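Local structure of uncharacterized protein (Acinetobacter baumannii, 4PUX) at residues D34-G46 with I57-S69. The protein is of unknown function but adopts a beta-barrel fold and belongs to the DUF3237 family, within a clan of barrel proteins related to allene oxide cyclase. Numbering follows the deposited sequence. Where two conformers were deposited one is given.
Sequences DAGKRRIIPITGG and ILNNGADWQIVDS. With EDO (1,2-ethanediol), chain C.
Gly-61 O is approached by two groups: Ile-43 N bonds to it at 3.0 Å from above the carbonyl plane, and water 1 lies within hydrogen-bonding distance of it (2.9 Å) and of Ile-43 O, between the two strands where regular pairing breaks. Strands 36-49 and 54-67 form an antiparallel hairpin of the beta-barrel sheet, each interrupted by a bulge or short loop. From Lys-37/Val-67 to Ile-41/Asp-63, backbone bonds pair at every second residue. The Arg-39 and Gln-65 side chains run side by side, and Arg-39 NH1 donates to Gln-65 OE1 (3.1 Å), which lies in the guanidinium plane. Arg-39 NH2 has its own salt bridge to Glu-28. Gln-65 NE2 gives Asp-63 OD2 a weak bond, while Asp-63 OD1 accepts from Asp-76 N. On the other face, Ile-40 CG2 sits over the Trp-64 five-membered ring, 4.2 Å from its centroid, as a CH-pi contact. The Arg-38 chain bends at chi2 (66°) and chi3 (69°), which lays its guanidinium over Ile-66 CG1. Both terminal nitrogens bind one oxygen of an ethanediol, probably from the crystallisation liquor. Polar bonds thus tie Arg-39, Gln-65 and Asp-63 together, while across the sheet Arg-38 lies against Ile-66 and Ile-40 against Trp-64.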
loop_
_atom_site.group_PDB
_atom_site.type_symbol
_atom_site.label_atom_id
_atom_site.label_comp_id
_atom_site.label_asym_id
_atom_site.label_seq_id
_atom_site.Cartn_x
_atom_site.Cartn_y
_atom_site.Cartn_z
ATOM N N ASP A 34 -18.783 14.526 -4.556
ATOM C CA ASP A 34 -18.510 14.316 -5.967
ATOM C C ASP A 34 -17.245 13.472 -6.226
ATOM O O ASP A 34 -17.120 12.885 -7.308
ATOM C CB ASP A 34 -18.380 15.637 -6.735
ATOM C CG ASP A 34 -19.728 16.284 -7.087
ATOM O OD1 ASP A 34 -20.803 15.810 -6.614
ATOM O OD2 ASP A 34 -19.709 17.228 -7.914
ATOM N N ALA A 35 -16.293 13.453 -5.279
ATOM C CA ALA A 35 -15.044 12.688 -5.450
ATOM C C ALA A 35 -15.260 11.192 -5.667
ATOM O O ALA A 35 -14.427 10.519 -6.300
ATOM C CB ALA A 35 -14.094 12.910 -4.257
ATOM N N GLY A 36 -16.358 10.656 -5.125
ATOM C CA GLY A 36 -16.681 9.222 -5.287
ATOM C C GLY A 36 -17.146 8.530 -4.009
ATOM O O GLY A 36 -17.645 9.184 -3.082
ATOM N N LYS A 37 -17.066 7.195 -4.028
ATOM C CA LYS A 37 -17.527 6.354 -2.936
ATOM C C LYS A 37 -16.459 6.242 -1.864
ATOM O O LYS A 37 -15.285 5.996 -2.171
ATOM C CB LYS A 37 -17.906 4.952 -3.447
ATOM C CG LYS A 37 -19.108 4.994 -4.326
ATOM C CD LYS A 37 -19.491 3.593 -4.798
ATOM C CE LYS A 37 -20.563 3.625 -5.919
ATOM N NZ LYS A 37 -20.746 2.267 -6.563
ATOM N N ARG A 38 -16.866 6.454 -0.620
ATOM C CA ARG A 38 -16.014 6.287 0.558
ATOM C C ARG A 38 -16.135 4.850 1.078
ATOM O O ARG A 38 -17.231 4.387 1.348
ATOM C CB ARG A 38 -16.415 7.288 1.655
ATOM C CG ARG A 38 -15.680 7.053 2.955
ATOM C CD ARG A 38 -14.179 7.320 2.836
ATOM N NE ARG A 38 -13.852 8.740 2.645
ATOM C CZ ARG A 38 -12.625 9.206 2.506
ATOM N NH1 ARG A 38 -11.603 8.352 2.421
ATOM N NH2 ARG A 38 -12.400 10.511 2.489
ATOM N N ARG A 39 -15.009 4.168 1.194
ATOM C CA ARG A 39 -14.924 2.789 1.682
ATOM C C ARG A 39 -13.888 2.761 2.824
ATOM O O ARG A 39 -12.751 3.230 2.642
ATOM C CB ARG A 39 -14.477 1.818 0.557
ATOM C CG ARG A 39 -15.283 1.973 -0.727
ATOM C CD ARG A 39 -14.851 0.975 -1.776
ATOM N NE ARG A 39 -15.220 -0.385 -1.426
ATOM C CZ ARG A 39 -14.400 -1.437 -1.392
ATOM N NH1 ARG A 39 -13.124 -1.344 -1.742
ATOM N NH2 ARG A 39 -14.895 -2.621 -1.076
ATOM N N ILE A 40 -14.269 2.243 3.994
ATOM C CA ILE A 40 -13.358 2.146 5.158
ATOM C C ILE A 40 -13.089 0.673 5.355
ATOM O O ILE A 40 -13.985 -0.111 5.678
ATOM C CB ILE A 40 -13.921 2.848 6.407
ATOM C CG1 ILE A 40 -14.225 4.326 6.106
ATOM C CG2 ILE A 40 -12.973 2.660 7.612
ATOM C CD1 ILE A 40 -14.948 5.067 7.226
ATOM N N ILE A 41 -11.873 0.288 4.999
ATOM C CA ILE A 41 -11.433 -1.110 4.885
ATOM C C ILE A 41 -10.477 -1.462 6.063
ATOM O O ILE A 41 -9.307 -1.019 6.071
ATOM C CB ILE A 41 -10.691 -1.323 3.549
ATOM C CG1 ILE A 41 -11.531 -0.859 2.351
ATOM C CG2 ILE A 41 -10.204 -2.788 3.410
ATOM C CD1 ILE A 41 -10.758 -0.643 1.089
ATOM N N PRO A 42 -10.995 -2.085 7.127
ATOM C CA PRO A 42 -10.140 -2.418 8.281
ATOM C C PRO A 42 -8.923 -3.270 7.975
ATOM O O PRO A 42 -9.002 -4.230 7.223
ATOM C CB PRO A 42 -11.089 -3.142 9.238
ATOM C CG PRO A 42 -12.419 -2.651 8.897
ATOM C CD PRO A 42 -12.369 -2.570 7.364
ATOM N N ILE A 43 -7.808 -2.873 8.583
ATOM C CA ILE A 43 -6.570 -3.651 8.563
ATOM C C ILE A 43 -6.473 -4.444 9.870
ATOM O O ILE A 43 -6.375 -3.867 10.941
ATOM C CB ILE A 43 -5.327 -2.736 8.357
ATOM C CG1 ILE A 43 -5.393 -2.140 6.926
ATOM C CG2 ILE A 43 -4.012 -3.504 8.675
ATOM C CD1 ILE A 43 -4.483 -0.962 6.726
ATOM N N THR A 44 -6.509 -5.785 9.765
ATOM C CA THR A 44 -6.656 -6.638 10.947
ATOM C C THR A 44 -5.385 -7.326 11.405
ATOM O O THR A 44 -5.320 -7.865 12.532
ATOM C CB THR A 44 -7.783 -7.704 10.672
ATOM O OG1 THR A 44 -7.436 -8.505 9.538
ATOM C CG2 THR A 44 -9.123 -6.992 10.419
ATOM N N GLY A 45 -4.364 -7.304 10.556
ATOM C CA GLY A 45 -3.087 -7.951 10.856
ATOM C C GLY A 45 -2.275 -8.153 9.582
ATOM O O GLY A 45 -2.531 -7.514 8.560
ATOM N N GLY A 46 -1.287 -9.036 9.672
ATOM C CA GLY A 46 -0.420 -9.364 8.576
ATOM C C GLY A 46 1.024 -9.471 9.004
ATOM O O GLY A 46 1.314 -9.588 10.193
ATOM N N ILE A 57 1.981 -7.092 11.507
ATOM C CA ILE A 57 1.067 -5.973 11.506
ATOM C C ILE A 57 0.057 -6.233 12.607
ATOM O O ILE A 57 -0.517 -7.307 12.690
ATOM C CB ILE A 57 0.387 -5.808 10.109
ATOM C CG1 ILE A 57 1.446 -5.477 9.052
ATOM C CG2 ILE A 57 -0.735 -4.767 10.110
ATOM C CD1 ILE A 57 0.978 -5.683 7.623
ATOM N N LEU A 58 -0.224 -5.197 13.392
ATOM C CA LEU A 58 -1.171 -5.309 14.515
ATOM C C LEU A 58 -2.626 -5.093 14.026
ATOM O O LEU A 58 -2.859 -4.680 12.875
ATOM C CB LEU A 58 -0.767 -4.347 15.657
ATOM C CG LEU A 58 0.632 -4.581 16.214
ATOM C CD1 LEU A 58 0.884 -3.599 17.371
ATOM C CD2 LEU A 58 0.828 -6.028 16.709
ATOM N N ASN A 59 -3.609 -5.344 14.901
ATOM C CA ASN A 59 -5.007 -5.100 14.590
ATOM C C ASN A 59 -5.335 -3.632 14.934
ATOM O O ASN A 59 -5.729 -3.303 16.044
ATOM C CB ASN A 59 -5.905 -6.095 15.343
ATOM C CG ASN A 59 -7.356 -6.003 14.920
ATOM O OD1 ASN A 59 -7.733 -5.166 14.104
ATOM N ND2 ASN A 59 -8.166 -6.871 15.451
ATOM N N ASN A 60 -5.167 -2.761 13.935
ATOM C CA ASN A 60 -5.302 -1.314 14.082
ATOM C C ASN A 60 -5.382 -0.668 12.694
ATOM O O ASN A 60 -4.627 -1.047 11.745
ATOM C CB ASN A 60 -4.090 -0.721 14.805
ATOM C CG ASN A 60 -4.088 0.815 14.790
ATOM O OD1 ASN A 60 -4.867 1.505 15.497
ATOM N ND2 ASN A 60 -3.242 1.349 13.999
ATOM N N GLY A 61 -6.232 0.323 12.586
ATOM C CA GLY A 61 -6.296 1.137 11.397
ATOM C C GLY A 61 -7.018 0.544 10.241
ATOM O O GLY A 61 -7.824 -0.409 10.380
ATOM N N ALA A 62 -6.843 1.188 9.084
ATOM C CA ALA A 62 -7.668 0.939 7.905
ATOM C C ALA A 62 -7.106 1.652 6.677
ATOM O O ALA A 62 -6.178 2.480 6.793
ATOM C CB ALA A 62 -9.128 1.459 8.150
ATOM N N ASP A 63 -7.663 1.324 5.530
ATOM C CA ASP A 63 -7.597 2.155 4.317
ATOM C C ASP A 63 -8.889 2.965 4.238
ATOM O O ASP A 63 -10.001 2.381 4.139
ATOM C CB ASP A 63 -7.394 1.291 3.055
ATOM C CG ASP A 63 -7.255 2.097 1.766
ATOM O OD1 ASP A 63 -7.229 3.333 1.811
ATOM O OD2 ASP A 63 -7.090 1.431 0.693
ATOM N N TRP A 64 -8.756 4.287 4.347
ATOM C CA TRP A 64 -9.862 5.227 4.105
ATOM C C TRP A 64 -9.836 5.596 2.598
ATOM O O TRP A 64 -9.143 6.524 2.201
ATOM C CB TRP A 64 -9.727 6.469 5.003
ATOM C CG TRP A 64 -10.079 6.230 6.456
ATOM C CD1 TRP A 64 -11.314 6.509 7.028
ATOM C CD2 TRP A 64 -9.298 5.615 7.506
ATOM N NE1 TRP A 64 -11.308 6.164 8.342
ATOM C CE2 TRP A 64 -10.111 5.601 8.673
ATOM C CE3 TRP A 64 -7.990 5.136 7.595
ATOM C CZ2 TRP A 64 -9.655 5.117 9.913
ATOM C CZ3 TRP A 64 -7.522 4.674 8.857
ATOM C CH2 TRP A 64 -8.339 4.694 9.982
ATOM N N GLN A 65 -10.516 4.776 1.789
ATOM C CA GLN A 65 -10.414 4.801 0.347
ATOM C C GLN A 65 -11.526 5.600 -0.293
ATOM O O GLN A 65 -12.634 5.691 0.264
ATOM C CB GLN A 65 -10.492 3.320 -0.145
ATOM C CG GLN A 65 -10.215 3.085 -1.595
ATOM C CD GLN A 65 -10.231 1.607 -1.955
ATOM O OE1 GLN A 65 -11.285 1.049 -2.303
ATOM N NE2 GLN A 65 -9.071 0.942 -1.803
ATOM N N ILE A 66 -11.230 6.151 -1.473
ATOM C CA ILE A 66 -12.221 6.817 -2.330
ATOM C C ILE A 66 -12.135 6.136 -3.698
ATOM O O ILE A 66 -11.039 5.968 -4.235
ATOM C CB ILE A 66 -11.963 8.331 -2.512
ATOM C CG1 ILE A 66 -11.983 9.061 -1.162
ATOM C CG2 ILE A 66 -13.004 8.968 -3.483
ATOM C CD1 ILE A 66 -11.333 10.425 -1.212
ATOM N N VAL A 67 -13.291 5.695 -4.225
ATOM C CA VAL A 67 -13.352 5.091 -5.562
ATOM C C VAL A 67 -14.195 6.017 -6.435
ATOM O O VAL A 67 -15.411 6.218 -6.153
ATOM C CB VAL A 67 -13.956 3.680 -5.543
ATOM C CG1 VAL A 67 -13.966 3.060 -6.953
ATOM C CG2 VAL A 67 -13.164 2.789 -4.547
ATOM N N ASP A 68 -13.599 6.542 -7.499
ATOM C CA ASP A 68 -14.297 7.490 -8.382
ATOM C C ASP A 68 -15.161 6.757 -9.425
ATOM O O ASP A 68 -15.257 5.509 -9.399
ATOM C CB ASP A 68 -13.335 8.545 -8.953
ATOM C CG ASP A 68 -12.496 8.065 -10.128
ATOM O OD1 ASP A 68 -12.685 6.912 -10.617
ATOM O OD2 ASP A 68 -11.637 8.889 -10.549
ATOM N N SER A 69 -15.745 7.527 -10.362
ATOM C CA SER A 69 -16.707 6.969 -11.319
ATOM C C SER A 69 -16.056 6.277 -12.513
ATOM O O SER A 69 -16.763 5.682 -13.329
ATOM C CB SER A 69 -17.631 8.070 -11.837
ATOM O OG SER A 69 -16.930 9.019 -12.600
HETATM C C1 EDO C . -8.634 10.301 3.407
HETATM O O1 EDO C . -9.472 10.421 2.282
HETATM C C2 EDO C . -8.845 11.442 4.395
HETATM O O2 EDO C . -10.110 11.383 4.981
HETATM O O HOH W 1 -8.282 -2.446 12.405
#